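Local atomic coordinates of acyl-coenzyme A oxidase 3 (Yarrowia lipolytica, PDB entry 5YS9), a protein that oxidises acyl-CoA substrates of different chain lengths to (2E)-enoyl-CoAs with FAD as cofactor, passing the electrons to oxygen to give hydrogen peroxide. Residues T179-Q182 and F187-N190; L128-I133 and E140-W145. All blocks are in the same frame, centred on the assembly; numbering follows the deposited sequence.

Contact 1 of 2, residues T179-Q182 and F187-N190; sequences TYIQ and FIIN
Thr179 and Ile188 form an antiparallel hydrogen-bonded pair in the beta hairpin of strands 177-181 and 186-190, part of the middle beta domain of the acyl-CoA oxidase fold. Thr179 N donates to Ile188 O at 2.9 Å, and Ile188 N returns a bond to Thr179 O, also 2.9 Å. Both bonds are fairly straight. Tyr180 and Phe187 form the next, non-hydrogen-bonded pair. Their side chains share one sheet face and make an edge-to-face stack, centroids 5.7 Å apart and planes at 60°. The tyrosine brings the edge: its CD1 lies over one face of the Phe187 ring, near the rim. Phe187 reaches it with CG anti to its own carbonyl carbon (chi1 -68°), and CE1 comes to 3.8 Å from Tyr180 CB. Phe229 makes a second edge-to-face pair with Phe187. An alanine here would remove both ring pairs and would probably open a gap beside Tyr180. Tyr180 OH is hydrogen-bonded to Asp185 OD1 in the turn, which holds the outer end of the ring in place. On the face shared by Thr179 and Ile188, the Ile188 chain is extended (chi2 -178°), and its CD1 meets Ile181 CG1 at 3.7 Å.

Contact 2 of 2, residues L128-I133 and E140-W145; sequences LFMGAI and EQYDYW
Ile133 is the main contact of helix 116-136 with helix 139-147, and it meets both Tyr142 and Trp145. Its CD1 lies 4.0 Å from Trp145 CB, so the methyl touches the root of the indole side chain. The same CD1 is 4.2 Å from Tyr142 CD1. The Ile133 CG1 branch sits between the backbone N and the carbonyl carbon (chi1 55°), and this turn carries CD1 in between the two aromatic residues. Ile133 O is at the edge of the Tyr142 ring, near its plane, 4.0 Å from Tyr142 CD1. Met130, one turn earlier, meets the far end of the same ring. Its CE is 4.0 Å from Tyr142 CE1, and the two side chains cross at about a right angle. The methionine chain is bent at chi2 and chi3, which swings the methyl across to the tyrosine. The contact between the segments is thus made by van der Waals packing.

Further out, the Tyr142 hydroxyl is hydrogen-bonded to Arg134 NH1, which holds the outer end of the ring. Leu277 touches Ile133, Asn275 touches Trp145, and Phe156 from another loop also touches Trp145. Gln141 binds the loop after strand 262-272, with NE2 donating to Met276 O and OE1 accepting from Met278 N.

The segment axes run at 143° and approach to 10.6 Å. Joined by a short turn, the helices form a helical hairpin in the N-terminal alpha domain of the acyl-CoA oxidase fold.

Contact 2 precedes contact 1 in sequence. It joins two helices of the N-terminal helical domain, while contact 1 joins two strands of the middle beta domain. Their centres are about 21 Å apart. The nearest atoms are about 8 Å apart, so the contacts do not touch. The chain after strand 262-272, which pairs with strand 186-190, connects the two regions: Met276 touches Phe187 of contact 1, and its carbonyl oxygen accepts a bond from Gln141 of contact 2. The helical and beta domains thus meet here. Contact 2 lies deeper in the molecule, about 26 Å from the centre of the chain against about 38 Å for contact 1, with the Met130 side chain about 13 Å from a bound FAD.

Contact 1 of 2, residues T179-Q182 and F187-N190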
ATOM      1  N   THR A 179      10.101 -33.090  25.106  1.00 36.15           N
ATOM      2  CA  THR A 179      11.067 -33.736  25.974  1.00 40.63           C
ATOM      3  C   THR A 179      10.814 -35.233  25.996  1.00 40.58           C
ATOM      4  O   THR A 179       9.700 -35.639  26.302  1.00 43.43           O
ATOM      5  CB  THR A 179      10.996 -33.137  27.381  1.00 41.06           C
ATOM      6  OG1 THR A 179      11.301 -31.743  27.299  1.00 43.99           O
ATOM      7  CG2 THR A 179      12.030 -33.758  28.247  1.00 41.94           C
ATOM      8  N   TYR A 180      11.814 -36.052  25.649  1.00 38.88           N
ATOM      9  CA  TYR A 180      11.601 -37.501  25.589  1.00 41.95           C
ATOM     10  C   TYR A 180      11.572 -38.045  27.018  1.00 44.85           C
ATOM     11  O   TYR A 180      12.420 -37.684  27.823  1.00 46.51           O
ATOM     12  CB  TYR A 180      12.674 -38.223  24.727  1.00 47.12           C
ATOM     13  CG  TYR A 180      12.453 -39.742  24.623  1.00 49.58           C
ATOM     14  CD1 TYR A 180      11.308 -40.258  24.031  1.00 49.33           C
ATOM     15  CD2 TYR A 180      13.371 -40.649  25.148  1.00 50.54           C
ATOM     16  CE1 TYR A 180      11.081 -41.619  23.962  1.00 54.35           C
ATOM     17  CE2 TYR A 180      13.165 -42.023  25.069  1.00 48.76           C
ATOM     18  CZ  TYR A 180      12.018 -42.504  24.482  1.00 53.81           C
ATOM     19  OH  TYR A 180      11.776 -43.853  24.402  1.00 49.50           O
ATOM     20  N   ILE A 181      10.572 -38.866  27.305  1.00 46.51           N
ATOM     21  CA  ILE A 181      10.516 -39.640  28.521  1.00 48.39           C
ATOM     22  C   ILE A 181      10.588 -41.112  28.153  1.00 52.08           C
ATOM     23  O   ILE A 181       9.688 -41.643  27.537  1.00 46.45           O
ATOM     24  CB  ILE A 181       9.199 -39.383  29.252  1.00 51.22           C
ATOM     25  CG1 ILE A 181       8.998 -37.893  29.449  1.00 50.01           C
ATOM     26  CG2 ILE A 181       9.182 -40.089  30.586  1.00 50.41           C
ATOM     27  CD1 ILE A 181      10.226 -37.197  29.971  1.00 50.24           C
ATOM     28  N   GLN A 182      11.659 -41.771  28.560  1.00 58.42           N
ATOM     29  CA  GLN A 182      11.867 -43.172  28.231  1.00 60.93           C
ATOM     30  C   GLN A 182      10.846 -44.097  28.843  1.00 57.23           C
ATOM     31  O   GLN A 182      10.434 -45.064  28.236  1.00 56.25           O
ATOM     32  CB  GLN A 182      13.255 -43.624  28.621  1.00 64.74           C
ATOM     33  CG  GLN A 182      13.726 -44.808  27.818  1.00 67.35           C
ATOM     34  CD  GLN A 182      15.217 -44.943  27.848  1.00 73.52           C
ATOM     35  OE1 GLN A 182      15.929 -43.968  28.055  1.00 82.93           O
ATOM     36  NE2 GLN A 182      15.703 -46.154  27.649  1.00 76.90           N
ATOM     37  N   PHE A 187       6.823 -38.106  24.141  1.00 48.09           N
ATOM     38  CA  PHE A 187       7.291 -36.722  24.221  1.00 45.92           C
ATOM     39  C   PHE A 187       6.326 -35.888  25.063  1.00 43.06           C
ATOM     40  O   PHE A 187       5.124 -36.076  24.990  1.00 38.22           O
ATOM     41  CB  PHE A 187       7.456 -36.087  22.843  1.00 42.58           C
ATOM     42  CG  PHE A 187       8.566 -36.678  22.043  1.00 42.18           C
ATOM     43  CD1 PHE A 187       9.881 -36.419  22.380  1.00 40.32           C
ATOM     44  CD2 PHE A 187       8.291 -37.501  20.953  1.00 41.34           C
ATOM     45  CE1 PHE A 187      10.906 -36.958  21.635  1.00 43.47           C
ATOM     46  CE2 PHE A 187       9.313 -38.060  20.213  1.00 43.01           C
ATOM     47  CZ  PHE A 187      10.627 -37.784  20.550  1.00 43.36           C
ATOM     48  N   ILE A 188       6.893 -34.987  25.862  1.00 42.44           N
ATOM     49  CA  ILE A 188       6.168 -33.931  26.518  1.00 41.49           C
ATOM     50  C   ILE A 188       6.364 -32.648  25.700  1.00 41.75           C
ATOM     51  O   ILE A 188       7.469 -32.099  25.663  1.00 41.39           O
ATOM     52  CB  ILE A 188       6.680 -33.702  27.943  1.00 40.77           C
ATOM     53  CG1 ILE A 188       6.565 -35.005  28.765  1.00 45.85           C
ATOM     54  CG2 ILE A 188       5.891 -32.574  28.620  1.00 38.98           C
ATOM     55  CD1 ILE A 188       7.019 -34.847  30.226  1.00 46.28           C
ATOM     56  N   ILE A 189       5.274 -32.165  25.089  1.00 40.04           N
ATOM     57  CA  ILE A 189       5.255 -30.892  24.378  1.00 39.22           C
ATOM     58  C   ILE A 189       4.869 -29.751  25.329  1.00 38.11           C
ATOM     59  O   ILE A 189       3.794 -29.797  25.954  1.00 37.41           O
ATOM     60  CB  ILE A 189       4.272 -30.887  23.207  1.00 42.36           C
ATOM     61  CG1 ILE A 189       4.446 -32.152  22.308  1.00 47.52           C
ATOM     62  CG2 ILE A 189       4.443 -29.593  22.416  1.00 41.06           C
ATOM     63  CD1 ILE A 189       5.879 -32.456  21.889  1.00 46.88           C
ATOM     64  N   ASN A 190       5.753 -28.748  25.449  1.00 32.86           N
ATOM     65  CA  ASN A 190       5.561 -27.686  26.413  1.00 33.52           C
ATOM     66  C   ASN A 190       5.916 -26.312  25.859  1.00 35.51           C
ATOM     67  O   ASN A 190       6.963 -26.114  25.224  1.00 34.52           O
ATOM     68  CB  ASN A 190       6.307 -27.944  27.740  1.00 32.72           C
ATOM     69  CG  ASN A 190       5.807 -27.058  28.876  1.00 33.50           C
ATOM     70  OD1 ASN A 190       4.647 -27.189  29.351  1.00 31.16           O
ATOM     71  ND2 ASN A 190       6.648 -26.106  29.282  1.00 30.76           N
TER

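Contact 2 of 2, residues L128-I133 and E140-W145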
ATOM      1  N   LEU A 128       0.500 -27.362   3.941  1.00 42.32           N
ATOM      2  CA  LEU A 128       1.430 -27.333   5.055  1.00 41.34           C
ATOM      3  C   LEU A 128       1.433 -28.554   5.956  1.00 40.14           C
ATOM      4  O   LEU A 128       2.459 -29.151   6.165  1.00 42.59           O
ATOM      5  CB  LEU A 128       1.193 -26.091   5.900  1.00 38.62           C
ATOM      6  CG  LEU A 128       1.205 -24.737   5.233  1.00 34.69           C
ATOM      7  CD1 LEU A 128       0.711 -23.695   6.209  1.00 32.28           C
ATOM      8  CD2 LEU A 128       2.614 -24.424   4.799  1.00 34.81           C
ATOM      9  N   PHE A 129       0.269 -28.984   6.408  1.00 42.11           N
ATOM     10  CA  PHE A 129       0.190 -30.195   7.261  1.00 40.84           C
ATOM     11  C   PHE A 129       0.455 -31.471   6.492  1.00 35.83           C
ATOM     12  O   PHE A 129       1.249 -32.269   6.924  1.00 36.70           O
ATOM     13  CB  PHE A 129      -1.157 -30.362   7.959  1.00 38.32           C
ATOM     14  CG  PHE A 129      -1.244 -31.628   8.810  1.00 37.19           C
ATOM     15  CD1 PHE A 129      -0.745 -31.647  10.104  1.00 35.27           C
ATOM     16  CD2 PHE A 129      -1.820 -32.801   8.300  1.00 37.45           C
ATOM     17  CE1 PHE A 129      -0.829 -32.791  10.896  1.00 35.27           C
ATOM     18  CE2 PHE A 129      -1.890 -33.968   9.079  1.00 37.51           C
ATOM     19  CZ  PHE A 129      -1.399 -33.955  10.389  1.00 35.56           C
ATOM     20  N   MET A 130      -0.263 -31.664   5.391  1.00 36.51           N
ATOM     21  CA  MET A 130      -0.032 -32.797   4.488  1.00 39.60           C
ATOM     22  C   MET A 130       1.404 -32.805   3.929  1.00 40.57           C
ATOM     23  O   MET A 130       2.000 -33.857   3.791  1.00 39.36           O
ATOM     24  CB  MET A 130      -1.027 -32.816   3.334  1.00 39.53           C
ATOM     25  CG  MET A 130      -2.433 -33.256   3.699  1.00 41.32           C
ATOM     26  SD  MET A 130      -2.508 -34.734   4.727  1.00 47.50           S
ATOM     27  CE  MET A 130      -2.092 -35.975   3.508  1.00 42.73           C
ATOM     28  N   GLY A 131       1.952 -31.626   3.655  1.00 39.70           N
ATOM     29  CA  GLY A 131       3.344 -31.480   3.269  1.00 39.54           C
ATOM     30  C   GLY A 131       4.314 -31.961   4.296  1.00 37.61           C
ATOM     31  O   GLY A 131       5.311 -32.556   3.946  1.00 40.49           O
ATOM     32  N   ALA A 132       4.039 -31.676   5.562  1.00 41.23           N
ATOM     33  CA  ALA A 132       4.917 -32.082   6.666  1.00 41.17           C
ATOM     34  C   ALA A 132       4.894 -33.580   6.900  1.00 38.88           C
ATOM     35  O   ALA A 132       5.936 -34.165   7.018  1.00 42.24           O
ATOM     36  CB  ALA A 132       4.527 -31.372   7.935  1.00 42.78           C
ATOM     37  N   ILE A 133       3.718 -34.192   6.990  1.00 39.95           N
ATOM     38  CA  ILE A 133       3.636 -35.649   7.230  1.00 46.11           C
ATOM     39  C   ILE A 133       4.173 -36.487   6.044  1.00 47.27           C
ATOM     40  O   ILE A 133       4.751 -37.544   6.251  1.00 47.61           O
ATOM     41  CB  ILE A 133       2.218 -36.137   7.676  1.00 47.05           C
ATOM     42  CG1 ILE A 133       1.122 -35.733   6.690  1.00 50.63           C
ATOM     43  CG2 ILE A 133       1.859 -35.602   9.065  1.00 47.54           C
ATOM     44  CD1 ILE A 133      -0.136 -36.599   6.780  1.00 52.84           C
ATOM     45  N   GLU A 140       5.305 -45.395   6.891  1.00 44.74           N
ATOM     46  CA  GLU A 140       4.344 -46.040   7.781  1.00 48.44           C
ATOM     47  C   GLU A 140       3.571 -44.978   8.579  1.00 51.23           C
ATOM     48  O   GLU A 140       2.380 -45.156   8.835  1.00 51.28           O
ATOM     49  CB  GLU A 140       5.006 -47.023   8.753  1.00 52.61           C
ATOM     50  CG  GLU A 140       5.858 -48.079   8.086  1.00 59.68           C
ATOM     51  CD  GLU A 140       7.232 -47.549   7.692  1.00 71.11           C
ATOM     52  OE1 GLU A 140       7.850 -46.771   8.504  1.00 68.35           O
ATOM     53  OE2 GLU A 140       7.660 -47.896   6.556  1.00 72.58           O
ATOM     54  N   GLN A 141       4.266 -43.893   8.955  1.00 48.35           N
ATOM     55  CA  GLN A 141       3.661 -42.746   9.640  1.00 45.75           C
ATOM     56  C   GLN A 141       2.659 -42.023   8.747  1.00 44.97           C
ATOM     57  O   GLN A 141       1.525 -41.820   9.159  1.00 43.01           O
ATOM     58  CB  GLN A 141       4.740 -41.775  10.142  1.00 44.35           C
ATOM     59  CG  GLN A 141       5.512 -42.371  11.309  1.00 40.28           C
ATOM     60  CD  GLN A 141       6.624 -41.489  11.780  1.00 39.84           C
ATOM     61  OE1 GLN A 141       7.337 -40.858  10.967  1.00 35.56           O
ATOM     62  NE2 GLN A 141       6.786 -41.425  13.117  1.00 34.48           N
ATOM     63  N   TYR A 142       3.075 -41.656   7.534  1.00 45.41           N
ATOM     64  CA  TYR A 142       2.146 -41.143   6.501  1.00 51.65           C
ATOM     65  C   TYR A 142       0.886 -42.015   6.386  1.00 46.94           C
ATOM     66  O   TYR A 142      -0.219 -41.518   6.547  1.00 56.84           O
ATOM     67  CB  TYR A 142       2.847 -41.044   5.116  1.00 54.22           C
ATOM     68  CG  TYR A 142       2.000 -40.425   4.023  1.00 48.88           C
ATOM     69  CD1 TYR A 142       1.821 -39.059   3.989  1.00 50.05           C
ATOM     70  CD2 TYR A 142       1.372 -41.201   3.040  1.00 45.00           C
ATOM     71  CE1 TYR A 142       1.048 -38.455   3.018  1.00 46.56           C
ATOM     72  CE2 TYR A 142       0.598 -40.605   2.047  1.00 46.31           C
ATOM     73  CZ  TYR A 142       0.437 -39.212   2.058  1.00 49.57           C
ATOM     74  OH  TYR A 142      -0.307 -38.504   1.134  1.00 46.40           O
ATOM     75  N   ASP A 143       1.062 -43.312   6.160  1.00 47.14           N
ATOM     76  CA  ASP A 143      -0.064 -44.221   5.904  1.00 47.07           C
ATOM     77  C   ASP A 143      -1.004 -44.243   7.093  1.00 46.55           C
ATOM     78  O   ASP A 143      -2.231 -44.328   6.910  1.00 48.46           O
ATOM     79  CB  ASP A 143       0.405 -45.664   5.598  1.00 49.64           C
ATOM     80  CG  ASP A 143       1.120 -45.819   4.226  1.00 52.05           C
ATOM     81  OD1 ASP A 143       1.063 -44.904   3.363  1.00 45.65           O
ATOM     82  OD2 ASP A 143       1.755 -46.892   4.025  1.00 57.67           O
ATOM     83  N   TYR A 144      -0.433 -44.165   8.303  1.00 43.98           N
ATOM     84  CA  TYR A 144      -1.241 -44.136   9.531  1.00 45.48           C
ATOM     85  C   TYR A 144      -2.182 -42.919   9.607  1.00 45.31           C
ATOM     86  O   TYR A 144      -3.377 -43.066   9.840  1.00 42.34           O
ATOM     87  CB  TYR A 144      -0.357 -44.151  10.758  1.00 45.60           C
ATOM     88  CG  TYR A 144      -1.109 -44.012  12.075  1.00 48.92           C
ATOM     89  CD1 TYR A 144      -1.750 -45.114  12.642  1.00 44.80           C
ATOM     90  CD2 TYR A 144      -1.160 -42.771  12.768  1.00 49.38           C
ATOM     91  CE1 TYR A 144      -2.419 -45.010  13.846  1.00 47.44           C
ATOM     92  CE2 TYR A 144      -1.830 -42.655  13.989  1.00 47.34           C
ATOM     93  CZ  TYR A 144      -2.446 -43.778  14.518  1.00 47.49           C
ATOM     94  OH  TYR A 144      -3.079 -43.726  15.698  1.00 43.81           O
ATOM     95  N   TRP A 145      -1.623 -41.731   9.392  1.00 45.48           N
ATOM     96  CA  TRP A 145      -2.402 -40.499   9.411  1.00 45.40           C
ATOM     97  C   TRP A 145      -3.459 -40.490   8.297  1.00 47.12           C
ATOM     98  O   TRP A 145      -4.601 -40.059   8.553  1.00 43.88           O
ATOM     99  CB  TRP A 145      -1.494 -39.249   9.412  1.00 43.00           C
ATOM    100  CG  TRP A 145      -0.617 -39.196  10.634  1.00 39.65           C
ATOM    101  CD1 TRP A 145       0.725 -39.323  10.663  1.00 39.66           C
ATOM    102  CD2 TRP A 145      -1.038 -39.059  12.005  1.00 39.82           C
ATOM    103  NE1 TRP A 145       1.183 -39.271  11.949  1.00 42.01           N
ATOM    104  CE2 TRP A 145       0.121 -39.108  12.799  1.00 38.78           C
ATOM    105  CE3 TRP A 145      -2.283 -38.911  12.639  1.00 39.21           C
ATOM    106  CZ2 TRP A 145       0.083 -38.985  14.204  1.00 39.06           C
ATOM    107  CZ3 TRP A 145      -2.325 -38.798  14.053  1.00 37.12           C
ATOM    108  CH2 TRP A 145      -1.162 -38.850  14.807  1.00 37.10           C
TER